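Local coordinates for protein intracellular protease/amidase (Salmonella enterica subsp. enterica serovar Typhimurium, PDB 4K2H) that is of unknown function but belongs to the DJ-1/PfpI family, is tentatively assigned a peptidase activity, and binds zinc ions between its two subunits, at residues 25-29 with 30-34; 44-47 with 48-52; 152-155 with 156-160. The protein carries 1 engineered substitution. One frame throughout, in Å; residues are numbered along the deposited sequence.

Contact 1 (25-29 with 30-34). With ZN (zinc ion), chain P.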
ATOM      1  N   ASP A  25      -2.225   3.346  -6.274  1.00 26.84           N
ATOM      2  CA  ASP A  25      -2.978   2.224  -6.839  1.00 27.86           C
ATOM      3  C   ASP A  25      -4.424   2.652  -7.183  1.00 27.61           C
ATOM      4  O   ASP A  25      -4.941   2.371  -8.270  1.00 26.26           O
ATOM      5  CB  ASP A  25      -2.938   1.036  -5.861  1.00 27.16           C
ATOM      6  CG  ASP A  25      -3.986   0.007  -6.124  1.00 28.90           C
ATOM      7  OD1 ASP A  25      -3.611  -1.047  -6.642  1.00 30.78           O
ATOM      8  OD2 ASP A  25      -5.196   0.187  -5.777  1.00 29.50           O
ATOM      9  N   ILE A  26      -5.080   3.325  -6.256  1.00 29.36           N
ATOM     10  CA  ILE A  26      -6.490   3.715  -6.490  1.00 30.22           C
ATOM     11  C   ILE A  26      -6.576   4.637  -7.710  1.00 31.39           C
ATOM     12  O   ILE A  26      -7.340   4.375  -8.652  1.00 33.43           O
ATOM     13  CB  ILE A  26      -7.089   4.409  -5.255  1.00 30.67           C
ATOM     14  CG1 ILE A  26      -7.157   3.428  -4.080  1.00 30.73           C
ATOM     15  CG2 ILE A  26      -8.471   4.994  -5.551  1.00 31.09           C
ATOM     16  CD1 ILE A  26      -8.010   2.211  -4.337  1.00 31.02           C
ATOM     17  N   LEU A  27      -5.753   5.683  -7.709  1.00 30.70           N
ATOM     18  CA  LEU A  27      -5.716   6.635  -8.800  1.00 30.94           C
ATOM     19  C   LEU A  27      -5.474   5.943 -10.138  1.00 32.28           C
ATOM     20  O   LEU A  27      -6.173   6.238 -11.125  1.00 32.55           O
ATOM     21  CB  LEU A  27      -4.662   7.716  -8.563  1.00 30.71           C
ATOM     22  CG  LEU A  27      -4.866   8.692  -7.381  1.00 30.32           C
ATOM     23  CD1 LEU A  27      -3.593   9.494  -7.114  1.00 30.00           C
ATOM     24  CD2 LEU A  27      -6.007   9.653  -7.642  1.00 31.36           C
ATOM     25  N   ARG A  28      -4.508   5.033 -10.179  1.00 31.18           N
ATOM     26  CA  ARG A  28      -4.163   4.372 -11.427  1.00 32.24           C
ATOM     27  C   ARG A  28      -5.221   3.346 -11.844  1.00 33.64           C
ATOM     28  O   ARG A  28      -5.369   3.087 -13.030  1.00 34.50           O
ATOM     29  CB  ARG A  28      -2.734   3.746 -11.392  1.00 32.30           C
ATOM     30  CG  ARG A  28      -1.641   4.721 -11.823  1.00 32.52           C
ATOM     31  CD  ARG A  28      -0.200   4.189 -11.683  1.00 34.05           C
ATOM     32  NE  ARG A  28       0.822   5.216 -11.973  1.00 33.99           N
ATOM     33  CZ  ARG A  28       2.119   5.168 -11.645  1.00 35.29           C
ATOM     34  NH1 ARG A  28       2.660   4.142 -10.976  1.00 34.42           N
ATOM     35  NH2 ARG A  28       2.897   6.198 -11.957  1.00 35.99           N
ATOM     36  N   ARG A  29      -5.979   2.782 -10.904  1.00 35.21           N
ATOM     37  CA  ARG A  29      -7.100   1.903 -11.290  1.00 35.77           C
ATOM     38  C   ARG A  29      -8.146   2.690 -12.061  1.00 37.84           C
ATOM     39  O   ARG A  29      -8.769   2.163 -12.974  1.00 36.96           O
ATOM     40  CB  ARG A  29      -7.780   1.268 -10.089  1.00 36.30           C
ATOM     41  CG  ARG A  29      -7.137  -0.011  -9.610  1.00 35.88           C
ATOM     42  CD  ARG A  29      -7.657  -0.386  -8.256  1.00 35.71           C
ATOM     43  NE  ARG A  29      -6.716  -1.248  -7.576  1.00 36.55           N
ATOM     44  CZ  ARG A  29      -6.627  -2.555  -7.761  1.00 36.60           C
ATOM     45  NH1 ARG A  29      -7.445  -3.175  -8.588  1.00 36.07           N
ATOM     46  NH2 ARG A  29      -5.699  -3.245  -7.093  1.00 38.50           N
ATOM     47  N   LEU A  30      -8.321   3.955 -11.693  1.00 38.76           N
ATOM     48  CA  LEU A  30      -9.243   4.865 -12.392  1.00 39.26           C
ATOM     49  C   LEU A  30      -8.604   5.554 -13.576  1.00 41.32           C
ATOM     50  O   LEU A  30      -9.092   6.579 -13.996  1.00 42.72           O
ATOM     51  CB  LEU A  30      -9.700   5.936 -11.426  1.00 39.31           C
ATOM     52  CG  LEU A  30     -10.520   5.352 -10.292  1.00 40.02           C
ATOM     53  CD1 LEU A  30     -10.512   6.282  -9.114  1.00 40.40           C
ATOM     54  CD2 LEU A  30     -11.939   5.090 -10.782  1.00 41.62           C
ATOM     55  N   HIS A  31      -7.470   5.040 -14.063  1.00 44.14           N
ATOM     56  CA  HIS A  31      -6.772   5.622 -15.195  1.00 45.31           C
ATOM     57  C   HIS A  31      -6.515   7.128 -15.044  1.00 42.15           C
ATOM     58  O   HIS A  31      -6.368   7.821 -16.033  1.00 41.61           O
ATOM     59  CB  HIS A  31      -7.557   5.369 -16.496  1.00 50.86           C
ATOM     60  CG  HIS A  31      -7.940   3.936 -16.710  1.00 55.78           C
ATOM     61  ND1 HIS A  31      -7.063   3.002 -17.216  1.00 58.62           N
ATOM     62  CD2 HIS A  31      -9.106   3.279 -16.494  1.00 58.39           C
ATOM     63  CE1 HIS A  31      -7.667   1.830 -17.300  1.00 58.80           C
ATOM     64  NE2 HIS A  31      -8.908   1.971 -16.868  1.00 59.04           N
ATOM     65  N   ILE A  32      -6.467   7.631 -13.813  1.00 39.90           N
ATOM     66  CA  ILE A  32      -5.923   8.965 -13.544  1.00 37.80           C
ATOM     67  C   ILE A  32      -4.401   8.890 -13.698  1.00 37.43           C
ATOM     68  O   ILE A  32      -3.774   7.989 -13.165  1.00 40.33           O
ATOM     69  CB  ILE A  32      -6.316   9.457 -12.142  1.00 36.41           C
ATOM     70  CG1 ILE A  32      -7.843   9.609 -12.064  1.00 36.22           C
ATOM     71  CG2 ILE A  32      -5.602  10.751 -11.788  1.00 35.05           C
ATOM     72  CD1 ILE A  32      -8.373   9.893 -10.679  1.00 36.01           C
ATOM     73  N   ASP A  33      -3.817   9.808 -14.458  1.00 37.97           N
ATOM     74  CA  ASP A  33      -2.356   9.872 -14.636  1.00 39.33           C
ATOM     75  C   ASP A  33      -1.659  10.172 -13.324  1.00 37.23           C
ATOM     76  O   ASP A  33      -1.996  11.168 -12.675  1.00 37.95           O
ATOM     77  CB  ASP A  33      -2.021  11.009 -15.571  1.00 41.90           C
ATOM     78  CG  ASP A  33      -1.452  10.551 -16.838  1.00 46.84           C
ATOM     79  OD1 ASP A  33      -2.068   9.705 -17.513  1.00 48.67           O
ATOM     80  OD2 ASP A  33      -0.372  11.073 -17.171  1.00 53.73           O
ATOM     81  N   VAL A  34      -0.721   9.320 -12.931  1.00 34.93           N
ATOM     82  CA  VAL A  34       0.066   9.534 -11.706  1.00 33.35           C
ATOM     83  C   VAL A  34       1.567   9.578 -12.038  1.00 31.92           C
ATOM     84  O   VAL A  34       2.060   8.754 -12.795  1.00 32.12           O
ATOM     85  CB  VAL A  34      -0.207   8.449 -10.648  1.00 33.15           C
ATOM     86  CG1 VAL A  34       0.487   8.799  -9.347  1.00 33.93           C
ATOM     87  CG2 VAL A  34      -1.701   8.309 -10.358  1.00 34.89           C
TER
HETATM   88 ZN    ZN P 201      -1.874  -1.584  -7.694  1.00 34.66          ZN
HETATM   89  O   HOH W   1      -0.085   6.944 -14.276  1.00 26.84           O
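His31 N donates to Arg28 O (3.0 Å) and Ile32 N to Leu27 O (3.0 Å), a pair of bonds that closes helix 17-29, with His31 at positive phi (51°). One residue earlier, Leu30 N still reaches Ile26 O at 3.2 Å. Beyond the turn, Val34 CG2 comes within 3.5 Å of Leu27 CB, the two side chains crossing at about a right angle, and Ile32 CD1 lies 3.9 Å from Leu27 CD2. Arg28 starts out away from the strand, yet its chain, extended from CG to NE, brings NH2 to Val34 O at 2.8 Å and 160°. That oxygen lies near the guanidinium plane, while the nitrogen stands above the carbonyl plane. A water accepts from Arg28 NE and Val34 N, and Asp56 forms a salt bridge with NH2. Arg29 NE forms a salt bridge with Asp25 OD2 (2.8 Å), approaching from the syn side of the carboxylate but tilted out of its plane; Asp25 OD1 binds zinc at 2.1 Å with Glu16, Glu17 and His49 of the second subunit. The paired backbone bonds define a Schellman motif, here turning the helix of a beta-alpha-beta unit into strand 33-38.

Contact 2 (44-47 with 48-52); sequences AVVS and YHDIP. With ZN (zinc ion), chain O.
A tight antiparallel hairpin joins strands 44-46 and 52-54, and its reversal runs from Ser47 to Ile51. Asp50 N donates to Ser47 O at 2.9 Å, closing a type I turn, and Ser47 N returns a nearly straight bond to Ile51 O (2.9 Å, 172°). Because Asp50 has positive phi (65°) and the two bonds from Ser47 end on successive residues, the turn is a type I turn with a G1 beta bulge. Ser47 contributes a third bond through its side chain. With chi1 at 81°, OG lies between the backbone N and the carbonyl carbon, where it accepts from Ile51 N at 3.0 Å; the same hydroxyl is hydrogen-bonded to Glu17, a zinc ligand, which makes Ser47 a second-shell residue that positions a first-shell one. Where the strands begin to pair, Val46 and Pro52 form a non-hydrogen-bonded pair, their side chains side by side and pointing the same way, with Val46 CG2 4.0 Å from Pro52 CB. The other branch, CG1, rests 3.9 Å from Asp50 CA. At the tip, His49 ND1 binds zinc at 2.0 Å, together with Glu16 and Glu17 of its own chain and Asp25 of the second subunit. Tyr48 lies against this imidazole, its CG 4.2 Å above the His49 ring plane and over the ring centre.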
ATOM      1  N   ALA A  44      15.840   6.772  -7.114  1.00 31.31           N
ATOM      2  CA  ALA A  44      15.612   5.712  -6.126  1.00 30.43           C
ATOM      3  C   ALA A  44      15.353   6.365  -4.788  1.00 29.33           C
ATOM      4  O   ALA A  44      16.069   7.264  -4.397  1.00 30.54           O
ATOM      5  CB  ALA A  44      16.803   4.778  -6.039  1.00 30.74           C
ATOM      6  N   VAL A  45      14.308   5.933  -4.090  1.00 28.67           N
ATOM      7  CA  VAL A  45      14.009   6.483  -2.768  1.00 27.83           C
ATOM      8  C   VAL A  45      13.596   5.351  -1.853  1.00 27.90           C
ATOM      9  O   VAL A  45      12.766   4.505  -2.233  1.00 28.31           O
ATOM     10  CB  VAL A  45      12.830   7.462  -2.831  1.00 27.64           C
ATOM     11  CG1 VAL A  45      12.673   8.173  -1.504  1.00 28.84           C
ATOM     12  CG2 VAL A  45      13.008   8.470  -3.951  1.00 28.04           C
ATOM     13  N   VAL A  46      14.125   5.347  -0.644  1.00 26.80           N
ATOM     14  CA  VAL A  46      13.803   4.294   0.303  1.00 26.85           C
ATOM     15  C   VAL A  46      12.716   4.756   1.302  1.00 26.08           C
ATOM     16  O   VAL A  46      12.859   5.789   1.971  1.00 25.79           O
ATOM     17  CB  VAL A  46      15.082   3.826   1.023  1.00 27.75           C
ATOM     18  CG1 VAL A  46      14.790   2.734   2.042  1.00 28.74           C
ATOM     19  CG2 VAL A  46      16.063   3.304   0.002  1.00 27.92           C
ATOM     20  N   SER A  47      11.632   3.991   1.373  1.00 24.46           N
ATOM     21  CA  SER A  47      10.488   4.316   2.229  1.00 24.49           C
ATOM     22  C   SER A  47      10.765   4.115   3.721  1.00 26.11           C
ATOM     23  O   SER A  47      11.777   3.479   4.137  1.00 25.29           O
ATOM     24  CB  SER A  47       9.291   3.422   1.856  1.00 23.54           C
ATOM     25  OG  SER A  47       9.409   2.112   2.463  1.00 22.55           O
ATOM     26  N   TYR A  48       9.821   4.594   4.530  1.00 26.59           N
ATOM     27  CA  TYR A  48       9.845   4.422   5.997  1.00 27.23           C
ATOM     28  C   TYR A  48      10.099   2.980   6.411  1.00 27.60           C
ATOM     29  O   TYR A  48      10.915   2.721   7.269  1.00 28.03           O
ATOM     30  CB  TYR A  48       8.501   4.885   6.574  1.00 27.74           C
ATOM     31  CG  TYR A  48       8.313   4.799   8.080  1.00 28.57           C
ATOM     32  CD1 TYR A  48       9.387   4.885   8.979  1.00 29.38           C
ATOM     33  CD2 TYR A  48       7.023   4.702   8.602  1.00 28.80           C
ATOM     34  CE1 TYR A  48       9.175   4.836  10.355  1.00 30.12           C
ATOM     35  CE2 TYR A  48       6.792   4.653   9.950  1.00 29.23           C
ATOM     36  CZ  TYR A  48       7.857   4.708  10.822  1.00 30.76           C
ATOM     37  OH  TYR A  48       7.560   4.645  12.156  1.00 32.79           O
ATOM     38  N   HIS A  49       9.349   2.051   5.834  1.00 28.70           N
ATOM     39  CA  HIS A  49       9.527   0.622   6.109  1.00 28.82           C
ATOM     40  C   HIS A  49      10.462  -0.085   5.115  1.00 28.71           C
ATOM     41  O   HIS A  49      10.292  -1.255   4.817  1.00 28.74           O
ATOM     42  CB  HIS A  49       8.163  -0.061   6.262  1.00 28.08           C
ATOM     43  CG  HIS A  49       7.440   0.376   7.502  1.00 29.48           C
ATOM     44  ND1 HIS A  49       6.264   1.086   7.475  1.00 28.11           N
ATOM     45  CD2 HIS A  49       7.775   0.258   8.811  1.00 29.89           C
ATOM     46  CE1 HIS A  49       5.919   1.406   8.704  1.00 29.54           C
ATOM     47  NE2 HIS A  49       6.802   0.894   9.535  1.00 29.58           N
ATOM     48  N   ASP A  50      11.473   0.642   4.663  1.00 29.82           N
ATOM     49  CA  ASP A  50      12.618   0.122   3.932  1.00 31.69           C
ATOM     50  C   ASP A  50      12.364  -0.485   2.583  1.00 30.40           C
ATOM     51  O   ASP A  50      13.055  -1.410   2.202  1.00 30.54           O
ATOM     52  CB  ASP A  50      13.378  -0.902   4.770  1.00 36.90           C
ATOM     53  CG  ASP A  50      14.049  -0.282   5.935  1.00 42.95           C
ATOM     54  OD1 ASP A  50      14.613   0.833   5.761  1.00 49.33           O
ATOM     55  OD2 ASP A  50      14.019  -0.908   7.025  1.00 49.94           O
ATOM     56  N   ILE A  51      11.427   0.050   1.824  1.00 29.67           N
ATOM     57  CA  ILE A  51      11.249  -0.432   0.473  1.00 30.12           C
ATOM     58  C   ILE A  51      11.828   0.572  -0.479  1.00 27.36           C
ATOM     59  O   ILE A  51      11.444   1.718  -0.436  1.00 25.36           O
ATOM     60  CB  ILE A  51       9.794  -0.674   0.120  1.00 32.42           C
ATOM     61  CG1 ILE A  51       9.212  -1.656   1.125  1.00 33.83           C
ATOM     62  CG2 ILE A  51       9.729  -1.269  -1.292  1.00 34.09           C
ATOM     63  CD1 ILE A  51       7.725  -1.785   1.007  1.00 34.70           C
ATOM     64  N   PRO A  52      12.805   0.140  -1.290  1.00 25.93           N
ATOM     65  CA  PRO A  52      13.326   1.084  -2.245  1.00 25.05           C
ATOM     66  C   PRO A  52      12.467   1.053  -3.475  1.00 24.74           C
ATOM     67  O   PRO A  52      12.106  -0.031  -3.953  1.00 24.35           O
ATOM     68  CB  PRO A  52      14.736   0.570  -2.563  1.00 25.07           C
ATOM     69  CG  PRO A  52      15.003  -0.545  -1.583  1.00 25.86           C
ATOM     70  CD  PRO A  52      13.661  -1.053  -1.170  1.00 25.62           C
TER
HETATM   71 ZN    ZN O 201       4.942   1.684   6.075  1.00 30.82          ZN

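Contact 3 (152-155 with 156-160); sequences SGKG and LGHVF
His158 sets its imidazole obliquely against the base of Lys154, CD2 lying 4.0 Å from Lys154 CB. Its CG is anti to the carbonyl carbon, which turns the ring back over the preceding residues, and His158 CB sits 3.7 Å from Gly155 O. Beyond that meeting point the lysine, extended past CG, leads away, so that Lys154 NZ and His158 NE2 end 5.3 Å apart. A single water spans the gap: it accepts from Lys154 NZ at 3.1 Å and is hydrogen-bonded to His158 NE2 at 2.8 Å. The ammonium also forms a salt bridge with Asp141 and a cation-pi contact with Tyr185 of the second subunit.

The turn in the backbone brings His158 back beside Lys154. Gly155 is almost fully extended (phi -179°, psi -177°), and its carbonyl oxygen, Gly155 O, accepts from His158 N at 2.8 Å and 153°. The bond spans three residues and closes a 3-10 turn through Leu156 and Gly157; a second bond of the same span, Val159 N to Leu156 O at 3.1 Å, follows it. This short 3-10 segment carries the chain from strand 150-153, half of a two-stranded antiparallel sheet, into helix 159-171 of the DJ-1/PfpI fold, and His158, the residue that meets the lysine, occupies the N-cap position of that helix. Leu156 leaves the turn in another direction: its side chain packs on Ala18 of helix 17-29 and on Asp25 of the second subunit, and its nearest atom is about 6 Å from a bound zinc ion.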
ATOM      1  N   SER A 152      -7.155  16.534   3.109  1.00 29.71           N
ATOM      2  CA  SER A 152      -6.242  15.869   4.038  1.00 29.36           C
ATOM      3  C   SER A 152      -6.802  14.549   4.505  1.00 29.81           C
ATOM      4  O   SER A 152      -8.006  14.335   4.507  1.00 31.76           O
ATOM      5  CB  SER A 152      -5.921  16.784   5.232  1.00 29.95           C
ATOM      6  OG  SER A 152      -7.106  17.265   5.859  1.00 30.59           O
ATOM      7  N   GLY A 153      -5.908  13.655   4.896  1.00 30.92           N
ATOM      8  CA  GLY A 153      -6.237  12.282   5.261  1.00 29.94           C
ATOM      9  C   GLY A 153      -5.633  12.080   6.625  1.00 31.07           C
ATOM     10  O   GLY A 153      -4.554  12.560   6.887  1.00 32.91           O
ATOM     11  N   LYS A 154      -6.339  11.408   7.519  1.00 32.24           N
ATOM     12  CA  LYS A 154      -5.906  11.341   8.905  1.00 33.59           C
ATOM     13  C   LYS A 154      -4.741  10.396   9.144  1.00 32.84           C
ATOM     14  O   LYS A 154      -3.835  10.699   9.934  1.00 34.70           O
ATOM     15  CB  LYS A 154      -7.086  10.958   9.815  1.00 34.88           C
ATOM     16  CG  LYS A 154      -6.685  10.773  11.270  1.00 36.10           C
ATOM     17  CD  LYS A 154      -7.898  10.771  12.196  1.00 37.83           C
ATOM     18  CE  LYS A 154      -7.472  10.321  13.583  1.00 39.20           C
ATOM     19  NZ  LYS A 154      -8.597  10.280  14.540  1.00 41.60           N
ATOM     20  N   GLY A 155      -4.779   9.241   8.506  1.00 31.30           N
ATOM     21  CA  GLY A 155      -3.702   8.277   8.639  1.00 30.28           C
ATOM     22  C   GLY A 155      -3.945   7.037   7.791  1.00 29.31           C
ATOM     23  O   GLY A 155      -4.940   6.961   7.081  1.00 27.08           O
ATOM     24  N   LEU A 156      -3.036   6.058   7.900  1.00 29.56           N
ATOM     25  CA  LEU A 156      -3.046   4.879   7.042  1.00 29.11           C
ATOM     26  C   LEU A 156      -4.351   4.103   7.086  1.00 29.78           C
ATOM     27  O   LEU A 156      -4.833   3.642   6.051  1.00 30.53           O
ATOM     28  CB  LEU A 156      -1.856   3.961   7.340  1.00 29.72           C
ATOM     29  CG  LEU A 156      -1.760   2.650   6.539  1.00 29.00           C
ATOM     30  CD1 LEU A 156      -1.707   2.925   5.054  1.00 28.11           C
ATOM     31  CD2 LEU A 156      -0.575   1.789   7.011  1.00 29.35           C
ATOM     32  N   GLY A 157      -4.964   4.012   8.257  1.00 30.84           N
ATOM     33  CA  GLY A 157      -6.244   3.327   8.374  1.00 30.74           C
ATOM     34  C   GLY A 157      -7.307   3.934   7.513  1.00 30.40           C
ATOM     35  O   GLY A 157      -8.275   3.289   7.190  1.00 32.22           O
ATOM     36  N   HIS A 158      -7.157   5.186   7.134  1.00 30.98           N
ATOM     37  CA  HIS A 158      -8.197   5.846   6.334  1.00 30.75           C
ATOM     38  C   HIS A 158      -7.772   6.141   4.910  1.00 29.39           C
ATOM     39  O   HIS A 158      -8.443   6.899   4.223  1.00 28.54           O
ATOM     40  CB  HIS A 158      -8.616   7.143   6.996  1.00 32.21           C
ATOM     41  CG  HIS A 158      -9.160   6.966   8.369  1.00 33.07           C
ATOM     42  ND1 HIS A 158     -10.378   6.381   8.607  1.00 34.95           N
ATOM     43  CD2 HIS A 158      -8.676   7.343   9.575  1.00 34.46           C
ATOM     44  CE1 HIS A 158     -10.616   6.375   9.905  1.00 36.17           C
ATOM     45  NE2 HIS A 158      -9.604   6.966  10.515  1.00 36.35           N
ATOM     46  N   VAL A 159      -6.717   5.475   4.438  1.00 28.59           N
ATOM     47  CA  VAL A 159      -6.127   5.798   3.150  1.00 28.58           C
ATOM     48  C   VAL A 159      -7.056   5.530   1.968  1.00 29.82           C
ATOM     49  O   VAL A 159      -7.037   6.263   0.996  1.00 28.62           O
ATOM     50  CB  VAL A 159      -4.777   5.071   2.962  1.00 29.22           C
ATOM     51  CG1 VAL A 159      -4.975   3.568   2.761  1.00 29.84           C
ATOM     52  CG2 VAL A 159      -4.016   5.669   1.797  1.00 29.41           C
ATOM     53  N   PHE A 160      -7.886   4.491   2.047  1.00 32.47           N
ATOM     54  CA  PHE A 160      -8.836   4.219   0.964  1.00 32.83           C
ATOM     55  C   PHE A 160      -9.817   5.371   0.836  1.00 34.04           C
ATOM     56  O   PHE A 160     -10.060   5.871  -0.269  1.00 33.29           O
ATOM     57  CB  PHE A 160      -9.543   2.876   1.169  1.00 34.38           C
ATOM     58  CG  PHE A 160      -8.662   1.670   0.881  1.00 35.22           C
ATOM     59  CD1 PHE A 160      -8.255   1.382  -0.419  1.00 34.03           C
ATOM     60  CD2 PHE A 160      -8.261   0.810   1.913  1.00 36.33           C
ATOM     61  CE1 PHE A 160      -7.450   0.285  -0.687  1.00 35.69           C
ATOM     62  CE2 PHE A 160      -7.458  -0.292   1.647  1.00 36.35           C
ATOM     63  CZ  PHE A 160      -7.046  -0.557   0.344  1.00 35.22           C
TER
HETATM   64  O   HOH W   2      -9.967   7.890  13.134  1.00 34.14           O

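How the contacts relate
Along the chain the three contacts come in series, contact 1 first and contact 3 last, all within the DJ-1/PfpI fold. Their centres lie about 21 Å (1 and 2), 17 Å (1 and 3) and 20 Å (2 and 3) apart. Contacts 1 and 3 touch where Ile26 CD1 packs 4.0 Å from Phe160 CD1, joining helices 17-29 and 159-171; contacts 2 and 3 stay about 7 Å apart at their nearest atoms. All three reach the second subunit. Contact 1 of one subunit supplies Asp25, and contact 2 of the other supplies His49, to a shared zinc ion, so the metal site is completed across the dimer, although contacts 1 and 2 stay about 12 Å apart at their nearest atoms within one chain.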